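Local coordinates for protein aldehyde dehydrogenase (Burkholderia cenocepacia, PDB 4O6R) that probably oxidises aldehydes to carboxylic acids with NAD(P)+ as cofactor and binds AMP, at residues R300-F305 against V398-S403; E307-L312 against P374-A379; I263-A268 against L427-R432. All coordinates share one frame; numbering follows the deposited sequence. Where two conformers were deposited one is given.

Contact 1: residues R300-F305 against V398-S403; sequences RIADAF and VLRFGS
R400 reaches across from the end of strand 395-401 to the first turn of helix 302-315 and takes the carboxylate of D303 end-on with two nitrogens. R400 NH2 gives the shorter bond, 2.8 Å to D303 OD1, while R400 NH1 lies 3.2 Å from D303 OD2 with the straighter N-H, at 163°; a weak third bond runs from NH1 to OD1. Both oxygens lie close to the guanidinium plane, yet the two flat groups are not coplanar: their planes are 57° apart, and each oxygen is met from above the plane of its carboxylate. This is a twisted version of the paired salt bridge. The arginine gets there with CG anti to its own carbonyl carbon (chi1 -62°) and an extended chain from CG to NE, which crosses the aspartate at about a right angle. The A302 CB methyl lies over one guanidinium face, toward the rim, 3.6 Å from R400 NH1, and also touches CG and CD of the same arginine. R400 has a stronger partner in E378, which forms a salt bridge with NE, and E299 also bridges to NH1, which probably fixes the rotation of the guanidinium. The contact ties a strand of the seven-stranded mixed sheet to the start of a helix that packs on it, in the alpha/beta architecture of an aldehyde dehydrogenase domain.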
# COMPACT_ATOMS: atom_id res chain seq x y z
N ARG A 300 -25.89 -21.08 -29.93
CA ARG A 300 -26.98 -20.28 -30.48
C ARG A 300 -26.52 -19.17 -31.42
O ARG A 300 -27.25 -18.83 -32.32
CB ARG A 300 -27.87 -19.68 -29.37
CG ARG A 300 -28.70 -20.71 -28.62
CD ARG A 300 -29.84 -21.22 -29.51
NE ARG A 300 -30.26 -22.60 -29.21
CZ ARG A 300 -31.21 -22.93 -28.34
NH1 ARG A 300 -31.86 -21.99 -27.64
NH2 ARG A 300 -31.51 -24.22 -28.16
N ILE A 301 -25.32 -18.63 -31.22
CA ILE A 301 -24.81 -17.53 -32.06
C ILE A 301 -23.61 -17.91 -32.93
O ILE A 301 -23.11 -17.09 -33.72
CB ILE A 301 -24.53 -16.24 -31.25
CG1 ILE A 301 -23.57 -16.43 -30.07
CG2 ILE A 301 -25.83 -15.68 -30.70
CD1 ILE A 301 -22.14 -16.67 -30.45
N ALA A 302 -23.14 -19.15 -32.81
CA ALA A 302 -21.88 -19.53 -33.49
C ALA A 302 -21.92 -19.32 -34.99
O ALA A 302 -21.04 -18.67 -35.54
CB ALA A 302 -21.50 -20.95 -33.16
N ASP A 303 -22.98 -19.80 -35.64
CA ASP A 303 -23.07 -19.72 -37.09
C ASP A 303 -23.20 -18.28 -37.55
O ASP A 303 -22.50 -17.87 -38.48
CB ASP A 303 -24.20 -20.61 -37.62
CG ASP A 303 -23.96 -22.11 -37.29
OD1 ASP A 303 -22.92 -22.64 -37.69
OD2 ASP A 303 -24.76 -22.74 -36.56
N ALA A 304 -24.03 -17.50 -36.87
CA ALA A 304 -24.19 -16.08 -37.15
C ALA A 304 -22.86 -15.31 -37.02
O ALA A 304 -22.46 -14.58 -37.95
CB ALA A 304 -25.22 -15.49 -36.20
N PHE A 305 -22.19 -15.51 -35.90
CA PHE A 305 -20.90 -14.91 -35.63
C PHE A 305 -19.88 -15.27 -36.73
O PHE A 305 -19.22 -14.39 -37.29
CB PHE A 305 -20.39 -15.41 -34.31
CG PHE A 305 -19.16 -14.69 -33.81
CD1 PHE A 305 -17.92 -14.94 -34.37
CD2 PHE A 305 -19.26 -13.76 -32.79
CE1 PHE A 305 -16.79 -14.28 -33.93
CE2 PHE A 305 -18.14 -13.09 -32.35
CZ PHE A 305 -16.91 -13.35 -32.90
N VAL A 398 -11.81 -22.50 -33.59
CA VAL A 398 -13.16 -22.29 -33.12
C VAL A 398 -13.69 -23.54 -32.47
O VAL A 398 -13.58 -24.65 -33.04
CB VAL A 398 -14.11 -21.91 -34.24
CG1 VAL A 398 -15.47 -21.48 -33.68
CG2 VAL A 398 -13.52 -20.79 -35.08
N LEU A 399 -14.30 -23.34 -31.31
CA LEU A 399 -14.96 -24.37 -30.53
C LEU A 399 -16.34 -23.82 -30.11
O LEU A 399 -16.50 -22.61 -29.99
CB LEU A 399 -14.13 -24.68 -29.29
CG LEU A 399 -12.72 -25.24 -29.51
CD1 LEU A 399 -11.85 -25.08 -28.29
CD2 LEU A 399 -12.80 -26.68 -29.95
N ARG A 400 -17.31 -24.71 -29.92
CA ARG A 400 -18.65 -24.30 -29.52
C ARG A 400 -19.00 -24.88 -28.14
O ARG A 400 -18.44 -25.89 -27.74
CB ARG A 400 -19.68 -24.80 -30.55
CG ARG A 400 -19.44 -24.21 -31.93
CD ARG A 400 -20.48 -24.69 -32.90
NE ARG A 400 -20.17 -24.30 -34.26
CZ ARG A 400 -21.08 -23.97 -35.16
NH1 ARG A 400 -22.37 -23.96 -34.83
NH2 ARG A 400 -20.69 -23.61 -36.37
N PHE A 401 -19.94 -24.23 -27.47
CA PHE A 401 -20.42 -24.67 -26.16
C PHE A 401 -21.87 -24.33 -25.95
O PHE A 401 -22.44 -23.53 -26.69
CB PHE A 401 -19.59 -24.02 -25.04
CG PHE A 401 -19.83 -22.53 -24.86
CD1 PHE A 401 -19.18 -21.61 -25.67
CD2 PHE A 401 -20.74 -22.05 -23.92
CE1 PHE A 401 -19.39 -20.25 -25.52
CE2 PHE A 401 -20.95 -20.69 -23.76
CZ PHE A 401 -20.27 -19.78 -24.56
N GLY A 402 -22.45 -24.95 -24.92
CA GLY A 402 -23.87 -24.82 -24.63
C GLY A 402 -24.28 -24.38 -23.22
O GLY A 402 -25.44 -24.04 -23.04
N SER A 403 -23.38 -24.50 -22.22
CA SER A 403 -23.60 -24.03 -20.85
C SER A 403 -22.37 -23.23 -20.41
O SER A 403 -21.31 -23.40 -20.96
CB SER A 403 -23.78 -25.24 -19.95
OG SER A 403 -22.56 -25.96 -19.91

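Contact 2: residues E307-L312 against P374-A379; sequences ERFVAL and PTIVEA
With CG1 anti to its carbonyl carbon (chi1 -62°) and CD1 continuing nearly straight beyond it (chi2 170°), I376 sends its delta methyl out from strand 375-378 to the helix. F309 answers with its ring swung anti to the backbone N (chi1 -179°), which carries CD2 and CE2 to that methyl although the first bond of its side chain does not aim at the strand. The closest approach is 3.6 Å, between F309 CE2 and I376 CD1, and the ring meets the methyl obliquely. One residue further on, V310 offers the branch that lies beside its backbone N: CG2 comes to 3.8 Å from the same I376 CD1. One methyl is thus touched by both an aromatic carbon and a valine branch from successive helix positions, wholly by apolar packing. This is helix-on-sheet packing in an alpha/beta fold, with helix 302-315 laid over the mixed sheet where strand 375-378 runs between strands 353-356 and 395-401. The packing extends to both neighbouring strands: F309 and I376 also touch V396 of strand 395-401, whereas V310 and I376 reach L355 and T356 of strand 353-356. On the helix side, F309 packs against A277 of helix 270-282 as well, placing the phenyl ring in the seam between two helices and the sheet. I376 CG1 adds a looser touch, 4.0 Å from F309 CE2.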
# COMPACT_ATOMS: atom_id res chain seq x y z
N GLU A 307 -20.29 -16.37 -39.82
CA GLU A 307 -20.53 -15.85 -41.15
C GLU A 307 -19.98 -14.43 -41.29
O GLU A 307 -19.35 -14.08 -42.31
CB GLU A 307 -22.01 -15.90 -41.51
CG GLU A 307 -22.28 -15.56 -42.95
CD GLU A 307 -23.75 -15.67 -43.31
OE1 GLU A 307 -24.57 -15.86 -42.37
OE2 GLU A 307 -24.08 -15.55 -44.51
N ARG A 308 -20.20 -13.61 -40.26
CA ARG A 308 -19.69 -12.25 -40.29
C ARG A 308 -18.16 -12.19 -40.06
O ARG A 308 -17.46 -11.45 -40.72
CB ARG A 308 -20.44 -11.40 -39.26
CG ARG A 308 -21.89 -11.16 -39.69
CD ARG A 308 -22.75 -10.76 -38.52
NE ARG A 308 -22.41 -9.42 -38.06
CZ ARG A 308 -23.01 -8.80 -37.05
NH1 ARG A 308 -23.93 -9.40 -36.32
NH2 ARG A 308 -22.63 -7.59 -36.73
N PHE A 309 -17.68 -12.98 -39.13
CA PHE A 309 -16.26 -13.03 -38.77
C PHE A 309 -15.38 -13.54 -39.90
O PHE A 309 -14.31 -12.96 -40.18
CB PHE A 309 -16.09 -13.89 -37.52
CG PHE A 309 -14.68 -14.01 -37.02
CD1 PHE A 309 -13.97 -12.90 -36.64
CD2 PHE A 309 -14.10 -15.24 -36.89
CE1 PHE A 309 -12.67 -13.01 -36.17
CE2 PHE A 309 -12.81 -15.37 -36.40
CZ PHE A 309 -12.09 -14.26 -36.06
N VAL A 310 -15.83 -14.61 -40.57
CA VAL A 310 -15.12 -15.15 -41.74
C VAL A 310 -15.09 -14.10 -42.86
O VAL A 310 -14.05 -13.85 -43.46
CB VAL A 310 -15.75 -16.47 -42.22
CG1 VAL A 310 -15.15 -16.90 -43.54
CG2 VAL A 310 -15.50 -17.58 -41.21
N ALA A 311 -16.20 -13.42 -43.09
CA ALA A 311 -16.23 -12.36 -44.11
C ALA A 311 -15.25 -11.27 -43.80
O ALA A 311 -14.48 -10.89 -44.67
CB ALA A 311 -17.63 -11.80 -44.30
N LEU A 312 -15.22 -10.79 -42.56
CA LEU A 312 -14.27 -9.74 -42.17
C LEU A 312 -12.82 -10.19 -42.36
O LEU A 312 -12.00 -9.47 -42.92
CB LEU A 312 -14.50 -9.35 -40.70
CG LEU A 312 -13.55 -8.33 -40.10
CD1 LEU A 312 -13.54 -7.07 -40.94
CD2 LEU A 312 -13.98 -8.06 -38.68
N PRO A 374 -5.21 -14.70 -43.15
CA PRO A 374 -5.92 -14.96 -41.90
C PRO A 374 -6.65 -16.28 -42.01
O PRO A 374 -7.35 -16.52 -43.00
CB PRO A 374 -6.91 -13.79 -41.80
CG PRO A 374 -6.29 -12.70 -42.60
CD PRO A 374 -5.51 -13.37 -43.71
N THR A 375 -6.45 -17.14 -41.02
CA THR A 375 -6.89 -18.52 -41.08
C THR A 375 -7.82 -18.81 -39.89
O THR A 375 -7.50 -18.47 -38.75
CB THR A 375 -5.67 -19.45 -41.09
OG1 THR A 375 -4.86 -19.16 -42.24
CG2 THR A 375 -6.08 -20.87 -41.14
N ILE A 376 -8.98 -19.39 -40.20
CA ILE A 376 -10.00 -19.75 -39.24
C ILE A 376 -10.34 -21.23 -39.41
O ILE A 376 -10.75 -21.64 -40.50
CB ILE A 376 -11.28 -18.90 -39.46
CG1 ILE A 376 -10.98 -17.42 -39.25
CG2 ILE A 376 -12.41 -19.31 -38.51
CD1 ILE A 376 -12.13 -16.54 -39.70
N VAL A 377 -10.18 -22.01 -38.34
CA VAL A 377 -10.41 -23.44 -38.39
C VAL A 377 -11.39 -23.83 -37.31
O VAL A 377 -11.15 -23.54 -36.14
CB VAL A 377 -9.12 -24.25 -38.12
CG1 VAL A 377 -9.42 -25.73 -38.05
CG2 VAL A 377 -8.09 -23.97 -39.18
N GLU A 378 -12.47 -24.49 -37.69
CA GLU A 378 -13.37 -25.04 -36.71
C GLU A 378 -12.89 -26.44 -36.33
O GLU A 378 -12.81 -27.31 -37.19
CB GLU A 378 -14.80 -25.04 -37.20
CG GLU A 378 -15.77 -25.44 -36.11
CD GLU A 378 -17.13 -24.73 -36.17
OE1 GLU A 378 -17.51 -24.07 -37.17
OE2 GLU A 378 -17.83 -24.86 -35.17
N ALA A 379 -12.55 -26.64 -35.05
CA ALA A 379 -11.96 -27.91 -34.60
C ALA A 379 -13.01 -28.94 -34.25
O ALA A 379 -14.09 -28.61 -33.78
CB ALA A 379 -11.06 -27.71 -33.41

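Contact 3: residues I263-A268 against L427-R432; sequences IVFDDA and LSRAHR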
# COMPACT_ATOMS: atom_id res chain seq x y z
N ILE A 263 -14.23 -16.01 -25.37
CA ILE A 263 -15.51 -16.69 -25.24
C ILE A 263 -16.64 -15.72 -25.56
O ILE A 263 -16.70 -14.63 -25.00
CB ILE A 263 -15.71 -17.23 -23.80
CG1 ILE A 263 -14.52 -18.06 -23.33
CG2 ILE A 263 -16.99 -18.05 -23.70
CD1 ILE A 263 -14.49 -18.33 -21.83
N VAL A 264 -17.53 -16.10 -26.47
CA VAL A 264 -18.65 -15.28 -26.84
C VAL A 264 -19.94 -15.96 -26.41
O VAL A 264 -20.35 -17.01 -26.94
CB VAL A 264 -18.64 -14.98 -28.35
CG1 VAL A 264 -19.78 -14.06 -28.76
CG2 VAL A 264 -17.29 -14.39 -28.74
N PHE A 265 -20.61 -15.33 -25.46
CA PHE A 265 -21.88 -15.80 -24.97
C PHE A 265 -23.05 -15.34 -25.85
O PHE A 265 -22.91 -14.45 -26.69
CB PHE A 265 -22.07 -15.37 -23.52
CG PHE A 265 -21.25 -16.16 -22.56
CD1 PHE A 265 -21.72 -17.37 -22.05
CD2 PHE A 265 -19.99 -15.72 -22.19
CE1 PHE A 265 -20.92 -18.12 -21.19
CE2 PHE A 265 -19.20 -16.45 -21.31
CZ PHE A 265 -19.66 -17.66 -20.81
N ASP A 266 -24.20 -15.96 -25.65
CA ASP A 266 -25.33 -15.71 -26.57
C ASP A 266 -25.97 -14.34 -26.35
O ASP A 266 -26.75 -13.89 -27.19
CB ASP A 266 -26.36 -16.87 -26.58
CG ASP A 266 -27.12 -17.01 -25.31
OD1 ASP A 266 -26.65 -16.63 -24.24
OD2 ASP A 266 -28.26 -17.49 -25.38
N ASP A 267 -25.60 -13.67 -25.27
CA ASP A 267 -26.10 -12.33 -25.03
C ASP A 267 -25.03 -11.23 -25.36
O ASP A 267 -25.18 -10.07 -25.00
CB ASP A 267 -26.58 -12.23 -23.58
CG ASP A 267 -25.43 -12.16 -22.61
OD1 ASP A 267 -24.36 -12.73 -22.93
OD2 ASP A 267 -25.57 -11.51 -21.56
N ALA A 268 -23.94 -11.62 -26.02
CA ALA A 268 -22.89 -10.67 -26.38
C ALA A 268 -23.41 -9.67 -27.43
O ALA A 268 -24.32 -9.98 -28.21
CB ALA A 268 -21.70 -11.42 -26.94
N LEU A 427 -24.14 -9.33 -15.87
CA LEU A 427 -23.33 -8.89 -14.75
C LEU A 427 -22.69 -10.02 -13.97
O LEU A 427 -21.47 -10.06 -13.85
CB LEU A 427 -24.20 -8.06 -13.81
CG LEU A 427 -23.56 -7.56 -12.50
CD1 LEU A 427 -22.34 -6.68 -12.75
CD2 LEU A 427 -24.55 -6.81 -11.69
N SER A 428 -23.51 -10.92 -13.40
CA SER A 428 -22.97 -12.00 -12.56
C SER A 428 -22.02 -12.91 -13.34
O SER A 428 -20.94 -13.24 -12.87
CB SER A 428 -24.09 -12.83 -11.93
OG SER A 428 -24.89 -12.02 -11.09
N ARG A 429 -22.42 -13.29 -14.54
CA ARG A 429 -21.61 -14.20 -15.35
C ARG A 429 -20.24 -13.60 -15.60
O ARG A 429 -19.25 -14.30 -15.49
CB ARG A 429 -22.28 -14.49 -16.69
CG ARG A 429 -21.39 -15.29 -17.66
CD ARG A 429 -22.02 -15.32 -19.03
NE ARG A 429 -23.12 -16.25 -19.11
CZ ARG A 429 -24.22 -16.12 -19.84
NH1 ARG A 429 -24.47 -15.04 -20.57
NH2 ARG A 429 -25.09 -17.11 -19.83
N ALA A 430 -20.18 -12.31 -15.94
CA ALA A 430 -18.90 -11.67 -16.25
C ALA A 430 -17.89 -11.86 -15.11
O ALA A 430 -16.76 -12.32 -15.35
CB ALA A 430 -19.09 -10.18 -16.56
N HIS A 431 -18.31 -11.54 -13.89
CA HIS A 431 -17.38 -11.58 -12.78
C HIS A 431 -17.09 -13.01 -12.33
O HIS A 431 -15.98 -13.32 -11.91
CB HIS A 431 -17.87 -10.72 -11.62
CG HIS A 431 -17.98 -9.27 -11.96
ND1 HIS A 431 -16.88 -8.45 -12.13
CD2 HIS A 431 -19.06 -8.51 -12.21
CE1 HIS A 431 -17.28 -7.24 -12.46
NE2 HIS A 431 -18.60 -7.26 -12.53
N ARG A 432 -18.12 -13.85 -12.39
CA ARG A 432 -17.99 -15.24 -11.97
C ARG A 432 -17.02 -15.97 -12.90
O ARG A 432 -16.10 -16.67 -12.46
CB ARG A 432 -19.37 -15.91 -12.03
CG ARG A 432 -19.40 -17.33 -11.54
CD ARG A 432 -20.75 -17.99 -11.78
NE ARG A 432 -21.85 -17.28 -11.13
CZ ARG A 432 -22.92 -16.74 -11.73
NH1 ARG A 432 -23.08 -16.74 -13.06
NH2 ARG A 432 -23.82 -16.12 -10.98
O HOH W 1 -26.83 -15.34 -21.93
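The guanidinium of R429 lies flat on the F265 ring, the two planes only 5° apart and their centres separated by 4.3 Å. F265 CD1 sits over one guanidinium face, displaced toward the rim, and comes within 3.4 Å of R429 NE. Over the middle of the ring itself stands R429 CD, 3.5 Å from the centroid and almost on the ring normal, so a CH-pi contact accompanies the stack. At the guanidinium edge are the D267 carboxylate and a water. The salt bridge from D267 OD1 to R429 NH1 is long, 3.3 Å, and the carboxylate is turned 81° from the guanidinium plane. The water accepts from R429 NH1 and donates to D266 OD1, bridging a pair of opposite charges that do not themselves touch. A bend at chi3 (-77°) of an otherwise extended chain turns the guanidinium over the phenyl ring.

F265 opens a type I beta turn, F265 to A268, at the end of strand 261-264, and the turn sets D267 at the arginine's edge and D266 beyond the bridging water. The contact thereby joins the strand end of the alpha/beta sheet to the first turn of helix 427-436, which follows the neighbouring strand 421-423. Stronger polar partners lie nearby: D404 forms a salt bridge with R429 NE, and T424 OG1 bonds to both R429 NH1 and D267 OD1. The ring of F401 meets F265 edge-to-face. Farther along the helix, H431 NE2 pairs with H431 NE2 of the third subunit, so this helix also serves the tetramer interface.

All three contacts serve the same mixed sheet, but contact 2 is the buried one, and its chemistry is correspondingly apolar. Contacts 1 and 3 are partly buried and centre on arginines held by acidic groups; contact 1 adds only an alanine methyl to its salt bridge, while contact 3 adds an aromatic stack and a water. Contacts 1 and 2 share helix 302-315 and use neighbouring strands, and the arginine of contact 1 is shared with the strand of contact 2. Contact 3 belongs to a different helix, yet an aromatic pair joins it to contact 1. Contacts 2 and 3 do not touch, their nearest atoms being about 8 Å apart.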